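Local atomic coordinates of choline kinase (Streptococcus pneumoniae, PDB entry 4R78), a protein that probably phosphorylates choline to phosphocholine, using ATP as the phosphate donor. Residues Asp222-Leu227 against Glu258-Tyr263; His137-Glu142 against Arg190-Ile195. One frame throughout, in Å; residues are numbered along the deposited sequence.

Interaction 1. Residues Asp222-Leu227 against Glu258-Tyr263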
ATOM      1  N   ASP A 222     -10.951  -9.125   0.836  1.00 13.37           N
ATOM      2  CA  ASP A 222     -11.223  -9.897  -0.363  1.00 13.45           C
ATOM      3  C   ASP A 222     -10.032  -9.756  -1.316  1.00 13.32           C
ATOM      4  O   ASP A 222      -9.608  -8.638  -1.602  1.00 13.37           O
ATOM      5  CB  ASP A 222     -12.510  -9.407  -1.028  1.00 13.56           C
ATOM      6  CG  ASP A 222     -13.017 -10.367  -2.078  1.00 14.36           C
ATOM      7  OD1 ASP A 222     -12.338 -10.525  -3.115  1.00 15.17           O
ATOM      8  OD2 ASP A 222     -14.091 -10.967  -1.862  1.00 14.02           O
ATOM      9  N   PRO A 223      -9.475 -10.886  -1.802  1.00 13.03           N
ATOM     10  CA  PRO A 223      -8.333 -10.789  -2.714  1.00 13.35           C
ATOM     11  C   PRO A 223      -8.562  -9.938  -3.966  1.00 13.01           C
ATOM     12  O   PRO A 223      -7.593  -9.422  -4.533  1.00 13.35           O
ATOM     13  CB  PRO A 223      -8.076 -12.246  -3.100  1.00 13.30           C
ATOM     14  CG  PRO A 223      -8.467 -12.991  -1.890  1.00 13.81           C
ATOM     15  CD  PRO A 223      -9.715 -12.286  -1.400  1.00 13.13           C
ATOM     16  N   MET A 224      -9.817  -9.772  -4.384  1.00 13.33           N
ATOM     17  CA  MET A 224     -10.096  -8.932  -5.545  1.00 13.19           C
ATOM     18  C   MET A 224      -9.739  -7.461  -5.307  1.00 13.04           C
ATOM     19  O   MET A 224      -9.536  -6.711  -6.257  1.00 13.25           O
ATOM     20  CB  MET A 224     -11.539  -9.095  -6.039  1.00 13.33           C
ATOM     21  CG  MET A 224     -11.859 -10.467  -6.648  1.00 14.55           C
ATOM     22  SD  MET A 224     -10.721 -11.005  -7.951  1.00 14.94           S
ATOM     23  CE  MET A 224      -9.646 -12.106  -7.032  1.00 16.06           C
ATOM     24  N   TRP A 225      -9.626  -7.061  -4.038  1.00 12.41           N
ATOM     25  CA  TRP A 225      -9.097  -5.734  -3.712  1.00 12.45           C
ATOM     26  C   TRP A 225      -7.665  -5.605  -4.236  1.00 12.48           C
ATOM     27  O   TRP A 225      -7.310  -4.609  -4.874  1.00 12.37           O
ATOM     28  CB  TRP A 225      -9.130  -5.485  -2.199  1.00 12.47           C
ATOM     29  CG  TRP A 225      -8.431  -4.216  -1.791  1.00 12.40           C
ATOM     30  CD1 TRP A 225      -7.080  -4.026  -1.684  1.00 12.27           C
ATOM     31  CD2 TRP A 225      -9.041  -2.968  -1.437  1.00 12.05           C
ATOM     32  NE1 TRP A 225      -6.812  -2.739  -1.292  1.00 12.80           N
ATOM     33  CE2 TRP A 225      -7.993  -2.064  -1.134  1.00 12.14           C
ATOM     34  CE3 TRP A 225     -10.367  -2.519  -1.359  1.00 12.22           C
ATOM     35  CZ2 TRP A 225      -8.229  -0.742  -0.745  1.00 13.80           C
ATOM     36  CZ3 TRP A 225     -10.602  -1.198  -0.969  1.00 13.29           C
ATOM     37  CH2 TRP A 225      -9.534  -0.327  -0.674  1.00 13.00           C
ATOM     38  N   ASP A 226      -6.841  -6.613  -3.950  1.00 12.70           N
ATOM     39  CA  ASP A 226      -5.446  -6.601  -4.389  1.00 12.53           C
ATOM     40  C   ASP A 226      -5.329  -6.600  -5.913  1.00 12.65           C
ATOM     41  O   ASP A 226      -4.495  -5.888  -6.479  1.00 12.90           O
ATOM     42  CB  ASP A 226      -4.672  -7.779  -3.796  1.00 12.88           C
ATOM     43  CG  ASP A 226      -4.132  -7.499  -2.402  1.00 12.93           C
ATOM     44  OD1 ASP A 226      -4.324  -6.377  -1.877  1.00 13.73           O
ATOM     45  OD2 ASP A 226      -3.508  -8.417  -1.841  1.00 12.96           O
ATOM     46  N   LEU A 227      -6.167  -7.393  -6.577  1.00 12.74           N
ATOM     47  CA  LEU A 227      -6.159  -7.423  -8.032  1.00 12.88           C
ATOM     48  C   LEU A 227      -6.566  -6.066  -8.615  1.00 12.79           C
ATOM     49  O   LEU A 227      -5.908  -5.558  -9.527  1.00 12.52           O
ATOM     50  CB  LEU A 227      -7.035  -8.559  -8.568  1.00 13.27           C
ATOM     51  CG  LEU A 227      -6.366  -9.937  -8.659  1.00 14.54           C
ATOM     52  CD1 LEU A 227      -5.910 -10.501  -7.313  1.00 16.84           C
ATOM     53  CD2 LEU A 227      -7.287 -10.907  -9.334  1.00 18.72           C
ATOM     54  N   GLU A 258     -16.580  -8.436 -11.405  1.00 15.69           N
ATOM     55  CA  GLU A 258     -17.418  -7.403 -10.799  1.00 15.46           C
ATOM     56  C   GLU A 258     -16.809  -6.848  -9.515  1.00 15.07           C
ATOM     57  O   GLU A 258     -16.826  -5.635  -9.297  1.00 14.85           O
ATOM     58  CB  GLU A 258     -18.852  -7.887 -10.553  1.00 15.72           C
ATOM     59  CG  GLU A 258     -19.783  -6.743 -10.153  1.00 16.44           C
ATOM     60  CD  GLU A 258     -21.228  -7.153  -9.934  1.00 17.41           C
ATOM     61  OE1 GLU A 258     -21.572  -8.335 -10.143  1.00 19.22           O
ATOM     62  OE2 GLU A 258     -22.025  -6.270  -9.555  1.00 18.31           O
ATOM     63  N   LYS A 259     -16.260  -7.727  -8.678  1.00 14.72           N
ATOM     64  CA  LYS A 259     -15.601  -7.286  -7.447  1.00 14.41           C
ATOM     65  C   LYS A 259     -14.411  -6.384  -7.767  1.00 14.18           C
ATOM     66  O   LYS A 259     -14.215  -5.368  -7.113  1.00 14.27           O
ATOM     67  CB  LYS A 259     -15.155  -8.471  -6.590  1.00 14.60           C
ATOM     68  CG  LYS A 259     -16.253  -9.119  -5.769  1.00 15.33           C
ATOM     69  CD  LYS A 259     -15.671 -10.274  -4.978  1.00 16.95           C
ATOM     70  CE  LYS A 259     -16.676 -10.866  -4.023  1.00 17.87           C
ATOM     71  NZ  LYS A 259     -16.099 -12.081  -3.370  1.00 16.71           N
ATOM     72  N   ILE A 260     -13.626  -6.759  -8.776  1.00 13.87           N
ATOM     73  CA  ILE A 260     -12.510  -5.928  -9.211  1.00 13.91           C
ATOM     74  C   ILE A 260     -12.999  -4.521  -9.577  1.00 13.80           C
ATOM     75  O   ILE A 260     -12.421  -3.528  -9.135  1.00 13.96           O
ATOM     76  CB  ILE A 260     -11.727  -6.585 -10.374  1.00 13.74           C
ATOM     77  CG1 ILE A 260     -11.006  -7.840  -9.871  1.00 14.29           C
ATOM     78  CG2 ILE A 260     -10.713  -5.605 -10.985  1.00 13.87           C
ATOM     79  CD1 ILE A 260     -10.455  -8.725 -10.976  1.00 14.99           C
ATOM     80  N   ALA A 261     -14.069  -4.446 -10.365  1.00 13.75           N
ATOM     81  CA  ALA A 261     -14.617  -3.159 -10.789  1.00 13.40           C
ATOM     82  C   ALA A 261     -15.058  -2.315  -9.589  1.00 13.44           C
ATOM     83  O   ALA A 261     -14.793  -1.112  -9.532  1.00 13.62           O
ATOM     84  CB  ALA A 261     -15.777  -3.370 -11.761  1.00 13.29           C
ATOM     85  N   ILE A 262     -15.720  -2.959  -8.628  1.00 13.38           N
ATOM     86  CA  ILE A 262     -16.185  -2.285  -7.417  1.00 13.22           C
ATOM     87  C   ILE A 262     -15.020  -1.780  -6.561  1.00 12.97           C
ATOM     88  O   ILE A 262     -15.034  -0.635  -6.103  1.00 13.11           O
ATOM     89  CB  ILE A 262     -17.144  -3.189  -6.596  1.00 13.39           C
ATOM     90  CG1 ILE A 262     -18.457  -3.380  -7.367  1.00 14.71           C
ATOM     91  CG2 ILE A 262     -17.404  -2.592  -5.213  1.00 13.48           C
ATOM     92  CD1 ILE A 262     -19.365  -4.488  -6.843  1.00 15.67           C
ATOM     93  N   TYR A 263     -14.009  -2.621  -6.365  1.00 12.80           N
ATOM     94  CA  TYR A 263     -12.867  -2.237  -5.541  1.00 12.67           C
ATOM     95  C   TYR A 263     -12.024  -1.120  -6.151  1.00 12.67           C
ATOM     96  O   TYR A 263     -11.459  -0.319  -5.415  1.00 13.16           O
ATOM     97  CB  TYR A 263     -12.017  -3.450  -5.140  1.00 12.51           C
ATOM     98  CG  TYR A 263     -12.714  -4.347  -4.137  1.00 12.75           C
ATOM     99  CD1 TYR A 263     -13.285  -3.811  -2.981  1.00 13.14           C
ATOM    100  CD2 TYR A 263     -12.794  -5.724  -4.334  1.00 13.39           C
ATOM    101  CE1 TYR A 263     -13.934  -4.618  -2.055  1.00 14.11           C
ATOM    102  CE2 TYR A 263     -13.443  -6.547  -3.408  1.00 13.89           C
ATOM    103  CZ  TYR A 263     -14.003  -5.983  -2.273  1.00 14.41           C
ATOM    104  OH  TYR A 263     -14.643  -6.779  -1.351  1.00 15.25           O
TER
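Met224 and Ile260 lie 5.3 Å apart, CA to CA, where the first turn of helix 223-233 meets helix 257-280. The short helical segments cross at -66°, their axes approaching to 8.2 Å. Tyr263 fills the angle between them. Its CD2 lies 3.5 Å from Trp225 N, while Trp225 CB sits over one face of the phenol ring near its rim. The indole is turned obliquely to this ring, and its CE3 edge comes to 3.6 Å from Tyr263 CD1. On the Ile260 side, Met224 bends at chi2 and chi3 to carry SD to 3.7 Å from Ile260 CG1, and Leu227 CD2 reaches Ile260 CD1 more loosely. CG anti to the backbone N (chi1 -166°) places the Asp222 carboxylate where OD1 caps the helix by accepting from Met224 N (2.9 Å) and OD2 meets Lys259 NZ in a 2.7 Å salt bridge, on its syn side but 18° out of the carboxylate plane. Asp189 N also bonds OD2, and Asp189 OD2 and Gly187 O hold the buried ammonium, probably tempering its charge. This is helix-helix packing in which the N-cap aspartate of one helix also salt-bridges a lysine of the other, in the mainly helical C-terminal lobe of a protein kinase-like fold.

Interaction 2. Residues His137-Glu142 against Arg190-Ile195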
ATOM      1  N   HIS A 137      -2.288 -14.679  -1.181  1.00 14.63           N
ATOM      2  CA  HIS A 137      -3.714 -14.960  -1.031  1.00 14.39           C
ATOM      3  C   HIS A 137      -4.044 -16.376  -0.571  1.00 14.58           C
ATOM      4  O   HIS A 137      -5.108 -16.596   0.006  1.00 15.44           O
ATOM      5  CB  HIS A 137      -4.492 -14.590  -2.294  1.00 13.99           C
ATOM      6  CG  HIS A 137      -4.398 -13.138  -2.641  1.00 13.49           C
ATOM      7  ND1 HIS A 137      -4.597 -12.661  -3.917  1.00 13.46           N
ATOM      8  CD2 HIS A 137      -4.092 -12.060  -1.879  1.00 13.15           C
ATOM      9  CE1 HIS A 137      -4.440 -11.349  -3.924  1.00 13.09           C
ATOM     10  NE2 HIS A 137      -4.133 -10.960  -2.699  1.00 13.07           N
ATOM     11  N   THR A 138      -3.126 -17.313  -0.802  1.00 14.83           N
ATOM     12  CA  THR A 138      -3.310 -18.702  -0.369  1.00 14.90           C
ATOM     13  C   THR A 138      -2.431 -19.064   0.835  1.00 15.01           C
ATOM     14  O   THR A 138      -2.263 -20.245   1.152  1.00 15.22           O
ATOM     15  CB  THR A 138      -3.007 -19.699  -1.510  1.00 14.72           C
ATOM     16  OG1 THR A 138      -1.615 -19.637  -1.841  1.00 15.58           O
ATOM     17  CG2 THR A 138      -3.852 -19.401  -2.749  1.00 15.14           C
ATOM     18  N   SER A 139      -1.874 -18.054   1.499  1.00 14.83           N
ATOM     19  CA  SER A 139      -0.932 -18.280   2.604  1.00 14.97           C
ATOM     20  C   SER A 139      -1.567 -18.952   3.820  1.00 15.39           C
ATOM     21  O   SER A 139      -0.855 -19.532   4.645  1.00 15.58           O
ATOM     22  CB  SER A 139      -0.298 -16.959   3.041  1.00 14.80           C
ATOM     23  OG  SER A 139      -1.223 -16.177   3.782  1.00 14.71           O
ATOM     24  N   ALA A 140      -2.896 -18.867   3.911  1.00 15.49           N
ATOM     25  CA  ALA A 140      -3.682 -19.311   5.072  1.00 15.62           C
ATOM     26  C   ALA A 140      -3.341 -18.549   6.356  1.00 15.77           C
ATOM     27  O   ALA A 140      -3.795 -18.916   7.442  1.00 16.33           O
ATOM     28  CB  ALA A 140      -3.559 -20.830   5.285  1.00 15.86           C
ATOM     29  N   LYS A 141      -2.556 -17.478   6.225  1.00 15.34           N
ATOM     30  CA  LYS A 141      -2.152 -16.686   7.380  1.00 15.57           C
ATOM     31  C   LYS A 141      -3.278 -15.768   7.819  1.00 15.46           C
ATOM     32  O   LYS A 141      -3.972 -15.174   6.983  1.00 15.63           O
ATOM     33  CB  LYS A 141      -0.878 -15.890   7.079  1.00 15.46           C
ATOM     34  CG  LYS A 141       0.334 -16.777   6.849  1.00 16.61           C
ATOM     35  CD  LYS A 141       1.563 -15.994   6.438  1.00 17.66           C
ATOM     36  CE  LYS A 141       2.783 -16.913   6.361  1.00 17.69           C
ATOM     37  NZ  LYS A 141       3.269 -17.402   7.689  1.00 18.36           N
ATOM     38  N   GLU A 142      -3.462 -15.674   9.133  1.00 15.37           N
ATOM     39  CA  GLU A 142      -4.483 -14.827   9.723  1.00 15.89           C
ATOM     40  C   GLU A 142      -3.844 -13.529  10.207  1.00 15.44           C
ATOM     41  O   GLU A 142      -3.365 -13.431  11.342  1.00 15.74           O
ATOM     42  CB  GLU A 142      -5.188 -15.561  10.867  1.00 16.15           C
ATOM     43  CG  GLU A 142      -6.025 -16.761  10.417  1.00 18.64           C
ATOM     44  CD  GLU A 142      -7.316 -16.365   9.714  1.00 22.22           C
ATOM     45  OE1 GLU A 142      -7.902 -15.317  10.072  1.00 23.89           O
ATOM     46  OE2 GLU A 142      -7.748 -17.109   8.805  1.00 24.40           O
ATOM     47  N   ARG A 190     -12.371 -13.461   2.716  1.00 18.72           N
ATOM     48  CA  ARG A 190     -11.497 -12.979   3.773  1.00 18.24           C
ATOM     49  C   ARG A 190     -10.162 -13.718   3.740  1.00 17.44           C
ATOM     50  O   ARG A 190     -10.051 -14.860   4.205  1.00 17.89           O
ATOM     51  CB  ARG A 190     -12.189 -13.137   5.126  1.00 18.70           C
ATOM     52  CG  ARG A 190     -11.395 -12.615   6.295  1.00 19.99           C
ATOM     53  CD  ARG A 190     -12.147 -12.808   7.601  1.00 22.57           C
ATOM     54  NE  ARG A 190     -11.285 -12.528   8.744  1.00 23.92           N
ATOM     55  CZ  ARG A 190     -10.476 -13.417   9.316  1.00 23.62           C
ATOM     56  NH1 ARG A 190     -10.411 -14.667   8.868  1.00 24.71           N
ATOM     57  NH2 ARG A 190      -9.727 -13.053  10.346  1.00 24.70           N
ATOM     58  N   LYS A 191      -9.155 -13.057   3.175  1.00 16.41           N
ATOM     59  CA  LYS A 191      -7.824 -13.641   3.012  1.00 15.58           C
ATOM     60  C   LYS A 191      -6.755 -12.599   3.322  1.00 14.83           C
ATOM     61  O   LYS A 191      -7.017 -11.394   3.279  1.00 14.57           O
ATOM     62  CB  LYS A 191      -7.628 -14.157   1.579  1.00 16.06           C
ATOM     63  CG  LYS A 191      -8.668 -15.171   1.095  1.00 16.37           C
ATOM     64  CD  LYS A 191      -8.419 -16.560   1.645  1.00 18.17           C
ATOM     65  CE  LYS A 191      -9.423 -17.554   1.074  1.00 20.14           C
ATOM     66  NZ  LYS A 191      -9.327 -18.879   1.740  1.00 21.76           N
ATOM     67  N   SER A 192      -5.547 -13.069   3.626  1.00 13.97           N
ATOM     68  CA  SER A 192      -4.404 -12.182   3.805  1.00 13.47           C
ATOM     69  C   SER A 192      -4.121 -11.411   2.515  1.00 13.20           C
ATOM     70  O   SER A 192      -3.892 -12.012   1.462  1.00 12.92           O
ATOM     71  CB  SER A 192      -3.182 -12.996   4.225  1.00 13.47           C
ATOM     72  OG  SER A 192      -2.955 -14.067   3.328  1.00 14.04           O
ATOM     73  N   CYS A 193      -4.164 -10.079   2.605  1.00 12.71           N
ATOM     74  CA  CYS A 193      -3.933  -9.191   1.453  1.00 13.10           C
ATOM     75  C   CYS A 193      -2.861  -8.147   1.746  1.00 12.91           C
ATOM     76  O   CYS A 193      -2.654  -7.769   2.902  1.00 12.99           O
ATOM     77  CB  CYS A 193      -5.217  -8.455   1.063  1.00 13.08           C
ATOM     78  SG  CYS A 193      -6.550  -9.480   0.386  1.00 13.86           S
ATOM     79  N   HIS A 194      -2.201  -7.675   0.689  1.00 12.90           N
ATOM     80  CA  HIS A 194      -1.216  -6.599   0.788  1.00 12.95           C
ATOM     81  C   HIS A 194      -1.890  -5.238   0.941  1.00 13.22           C
ATOM     82  O   HIS A 194      -1.440  -4.413   1.739  1.00 13.34           O
ATOM     83  CB  HIS A 194      -0.299  -6.600  -0.436  1.00 12.75           C
ATOM     84  CG  HIS A 194       0.764  -5.548  -0.396  1.00 12.78           C
ATOM     85  ND1 HIS A 194       0.511  -4.220  -0.663  1.00 12.95           N
ATOM     86  CD2 HIS A 194       2.089  -5.632  -0.127  1.00 13.75           C
ATOM     87  CE1 HIS A 194       1.630  -3.529  -0.548  1.00 13.19           C
ATOM     88  NE2 HIS A 194       2.605  -4.364  -0.230  1.00 13.67           N
ATOM     89  N   ILE A 195      -2.956  -5.024   0.162  1.00 13.21           N
ATOM     90  CA  ILE A 195      -3.809  -3.817   0.190  1.00 13.36           C
ATOM     91  C   ILE A 195      -3.314  -2.565  -0.555  1.00 13.88           C
ATOM     92  O   ILE A 195      -4.079  -1.610  -0.729  1.00 13.96           O
ATOM     93  CB  ILE A 195      -4.176  -3.368   1.655  1.00 13.48           C
ATOM     94  CG1 ILE A 195      -4.824  -4.532   2.428  1.00 13.27           C
ATOM     95  CG2 ILE A 195      -5.060  -2.105   1.669  1.00 13.01           C
ATOM     96  CD1 ILE A 195      -6.217  -4.954   1.936  1.00 14.81           C
TER
HETATM   97  O   HOH W   1      -5.467 -15.891   4.775  1.00 15.33           O
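Ser139 and Ser192 meet through their hydroxyls in a hydrogen bond, OG to OG 2.8 Å. Beside them the edge of the His137 imidazole faces the backbone: Ser192 O lies in the ring plane, 3.3 Å from CD2. Cys193 SG approaches the same ring obliquely, 4.2 Å from NE2. At the outer margin, Glu142 bends at chi2 (-73°), bringing its carboxylate back to Arg190, whose extended chain forks NH1 and NH2 onto a single oxygen, Glu142 OE1, each at 2.9 Å. Both bonds are bent, near 135°. The carboxylate and guanidinium planes are 19° apart, with OE1 slightly out of the guanidinium plane and its syn lone pair turned to NH1. Water 1 joins the backbones, donating to Lys141 O and accepting from Ser192 N (3.0 Å). A second shell sets these groups: Ser139 OG takes the N-H of Lys141 in an ST turn, and Ile136 O bonds Ser192 OG. Tyr248 and Asp226 hold the two imidazole nitrogens of His137, and Glu146 pairs with Arg190 NE. The contact ties the end of helix 126-137 to strand 191-193, which leads into the kinase-like catalytic-loop sequence His-x-Asp-x4-Asn, from His194 to Asn201, the latter lining the AMP pocket.

Helix 223-233 joins the two contacts. One side of it packs on helix 257-280 in interaction 1, while Asp226, pointing the other way, takes His137 NE2 and the backbone N-H groups of His194 and Ile195 from interaction 2. This resembles the aspartate of the F helix in protein kinases, which likewise steadies the backbone of the catalytic loop. Trp225, packed in interaction 1, donates NE1 to Ile195 O. Interaction 1 is wholly buried and mostly apolar, and the single salt bridge between its segments is buried. Interaction 2 grades from a buried imidazole, through a serine pair that is partly exposed, to a solvent-facing arginine-glutamate pair, and relies on polar bonds and a water.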